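Local coordinates for conserved hypothetical protein (Staphylococcus aureus subsp. aureus, PDB 2AP3), which is of unknown function but belongs to a family of putative cell-wall binding lipoproteins and folds as a bundle of long helices, at residues L22-D26 with K192-D196. Sequence-based numbering, arbitrary orientation.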
ATOM      1  N   LEU A  22      10.083  10.729  17.095  1.00 30.62           N
ATOM      2  CA  LEU A  22      10.608   9.886  16.026  1.00 30.93           C
ATOM      3  C   LEU A  22      10.515   8.401  16.390  1.00 31.39           C
ATOM      4  O   LEU A  22      10.399   7.555  15.499  1.00 31.92           O
ATOM      5  CB  LEU A  22      12.025  10.307  15.618  1.00 30.39           C
ATOM      6  CG  LEU A  22      12.140  11.660  14.891  1.00 30.10           C
ATOM      7  CD1 LEU A  22      13.596  12.106  14.764  1.00 31.47           C
ATOM      8  CD2 LEU A  22      11.493  11.610  13.517  1.00 30.75           C
ATOM      9  N   LYS A  23      10.508   8.106  17.697  1.00 32.10           N
ATOM     10  CA  LYS A  23      10.329   6.740  18.217  1.00 32.59           C
ATOM     11  C   LYS A  23       8.901   6.209  18.064  1.00 32.71           C
ATOM     12  O   LYS A  23       8.701   5.018  17.787  1.00 32.51           O
ATOM     13  CB  LYS A  23      10.720   6.681  19.699  1.00 33.14           C
ATOM     14  CG  LYS A  23      11.029   5.275  20.232  1.00 34.77           C
ATOM     15  CD  LYS A  23      12.510   5.133  20.565  1.00 36.03           C
ATOM     16  CE  LYS A  23      12.856   3.707  21.004  1.00 37.44           C
ATOM     17  NZ  LYS A  23      13.948   3.682  22.028  1.00 38.63           N
ATOM     18  N   GLN A  24       7.916   7.067  18.310  1.00 32.34           N
ATOM     19  CA  GLN A  24       6.518   6.697  18.120  1.00 32.68           C
ATOM     20  C   GLN A  24       6.264   6.438  16.635  1.00 32.42           C
ATOM     21  O   GLN A  24       5.579   5.474  16.280  1.00 32.03           O
ATOM     22  CB  GLN A  24       5.585   7.768  18.681  1.00 33.08           C
ATOM     23  CG  GLN A  24       5.558   7.785  20.210  1.00 34.76           C
ATOM     24  CD  GLN A  24       5.148   9.130  20.806  1.00 36.72           C
ATOM     25  OE1 GLN A  24       4.706  10.040  20.098  1.00 37.21           O
ATOM     26  NE2 GLN A  24       5.286   9.252  22.127  1.00 37.88           N
ATOM     27  N   VAL A  25       6.856   7.273  15.781  1.00 32.36           N
ATOM     28  CA  VAL A  25       6.731   7.123  14.319  1.00 32.79           C
ATOM     29  C   VAL A  25       7.404   5.846  13.816  1.00 33.72           C
ATOM     30  O   VAL A  25       6.900   5.191  12.899  1.00 33.52           O
ATOM     31  CB  VAL A  25       7.255   8.378  13.551  1.00 32.65           C
ATOM     32  CG1 VAL A  25       7.240   8.143  12.045  1.00 32.20           C
ATOM     33  CG2 VAL A  25       6.409   9.610  13.895  1.00 31.51           C
ATOM     34  N   ASP A  26       8.528   5.476  14.425  1.00 34.49           N
ATOM     35  CA  ASP A  26       9.232   4.257  14.019  1.00 35.82           C
ATOM     36  C   ASP A  26       8.594   2.973  14.550  1.00 35.81           C
ATOM     37  O   ASP A  26       8.659   1.936  13.881  1.00 35.91           O
ATOM     38  CB  ASP A  26      10.729   4.332  14.337  1.00 36.36           C
ATOM     39  CG  ASP A  26      11.546   4.888  13.176  1.00 38.57           C
ATOM     40  OD1 ASP A  26      12.720   5.254  13.404  1.00 42.72           O
ATOM     41  OD2 ASP A  26      11.024   4.957  12.033  1.00 41.79           O
ATOM     42  N   LYS A 192      12.098  13.374   7.820  1.00 33.31           N
ATOM     43  CA  LYS A 192      12.740  12.788   9.001  1.00 33.48           C
ATOM     44  C   LYS A 192      14.182  13.249   9.146  1.00 33.71           C
ATOM     45  O   LYS A 192      14.626  13.542  10.262  1.00 33.84           O
ATOM     46  CB  LYS A 192      12.685  11.263   8.955  1.00 32.80           C
ATOM     47  CG  LYS A 192      11.341  10.692   9.368  1.00 32.88           C
ATOM     48  CD  LYS A 192      11.335   9.185   9.187  1.00 30.94           C
ATOM     49  CE  LYS A 192       9.993   8.592   9.553  1.00 32.72           C
ATOM     50  NZ  LYS A 192       9.967   7.106   9.368  1.00 33.74           N
ATOM     51  N   GLN A 193      14.906  13.301   8.025  1.00 34.18           N
ATOM     52  CA  GLN A 193      16.300  13.759   8.000  1.00 34.69           C
ATOM     53  C   GLN A 193      16.417  15.204   8.495  1.00 34.69           C
ATOM     54  O   GLN A 193      17.287  15.516   9.315  1.00 35.23           O
ATOM     55  CB  GLN A 193      16.884  13.643   6.591  1.00 34.83           C
ATOM     56  CG  GLN A 193      17.487  12.277   6.245  1.00 35.78           C
ATOM     57  CD  GLN A 193      18.235  12.303   4.915  1.00 35.34           C
ATOM     58  OE1 GLN A 193      17.643  12.537   3.864  1.00 36.21           O
ATOM     59  NE2 GLN A 193      19.545  12.064   4.963  1.00 36.82           N
ATOM     60  N   ASP A 194      15.524  16.071   8.012  1.00 34.58           N
ATOM     61  CA  ASP A 194      15.477  17.475   8.457  1.00 34.37           C
ATOM     62  C   ASP A 194      15.119  17.609   9.931  1.00 34.48           C
ATOM     63  O   ASP A 194      15.780  18.346  10.668  1.00 34.37           O
ATOM     64  CB  ASP A 194      14.478  18.282   7.621  1.00 34.26           C
ATOM     65  CG  ASP A 194      15.051  18.732   6.291  1.00 34.10           C
ATOM     66  OD1 ASP A 194      16.097  18.199   5.858  1.00 33.44           O
ATOM     67  OD2 ASP A 194      14.444  19.635   5.674  1.00 34.01           O
ATOM     68  N   VAL A 195      14.072  16.900  10.351  1.00 34.30           N
ATOM     69  CA  VAL A 195      13.589  16.945  11.731  1.00 34.19           C
ATOM     70  C   VAL A 195      14.686  16.477  12.692  1.00 34.34           C
ATOM     71  O   VAL A 195      14.887  17.058  13.763  1.00 33.76           O
ATOM     72  CB  VAL A 195      12.296  16.104  11.906  1.00 34.35           C
ATOM     73  CG1 VAL A 195      11.999  15.855  13.367  1.00 33.42           C
ATOM     74  CG2 VAL A 195      11.113  16.799  11.245  1.00 33.61           C
ATOM     75  N   ASP A 196      15.409  15.442  12.283  1.00 34.28           N
ATOM     76  CA  ASP A 196      16.477  14.904  13.106  1.00 34.89           C
ATOM     77  C   ASP A 196      17.780  15.676  12.868  1.00 35.08           C
ATOM     78  O   ASP A 196      18.858  15.282  13.334  1.00 35.61           O
ATOM     79  CB  ASP A 196      16.649  13.411  12.822  1.00 34.62           C
ATOM     80  CG  ASP A 196      17.575  12.741  13.811  1.00 35.95           C
ATOM     81  OD1 ASP A 196      18.695  12.358  13.402  1.00 36.66           O
ATOM     82  OD2 ASP A 196      17.203  12.643  15.002  1.00 37.13           O
TER
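Lys192 carries its CG beside the backbone N (chi1 -79°) and then runs fully extended to its amino group, a course that takes the chain across to helix 10-30, where it meets Val25 and Asp26. Val25 answers with CG1, set anti to its own backbone N (chi1 174°), and the two side chains meet tip to tip, CG1 lying 3.7 Å from Lys192 CE. Lysine suits this place because its last methylene, CE, can touch a buried valine while the ammonium reaches the exposed margin. There the short, exposed Asp26 can turn its carboxylate to the lysine, OD2 standing 3.6 Å from Lys192 NZ in a long salt bridge without a hydrogen bond. One turn earlier, the forked end of Leu22 serves both sides: CD2 sits 4.3 Å from both Val195 CG1 and Lys192 CG, while CD1 lies 3.8 Å from Asp196 CB, whose carboxylate stays at the exposed rim. Branched Val195 suits the inner side, where it also touches Val115 and Ile18. Leu118 of helix 109-150 packs against both Leu22 and Lys192, so three helices converge here. Apolar contact therefore probably supplies most of the adhesion, the long ion pair at its exposed edge perhaps adding a modest attraction.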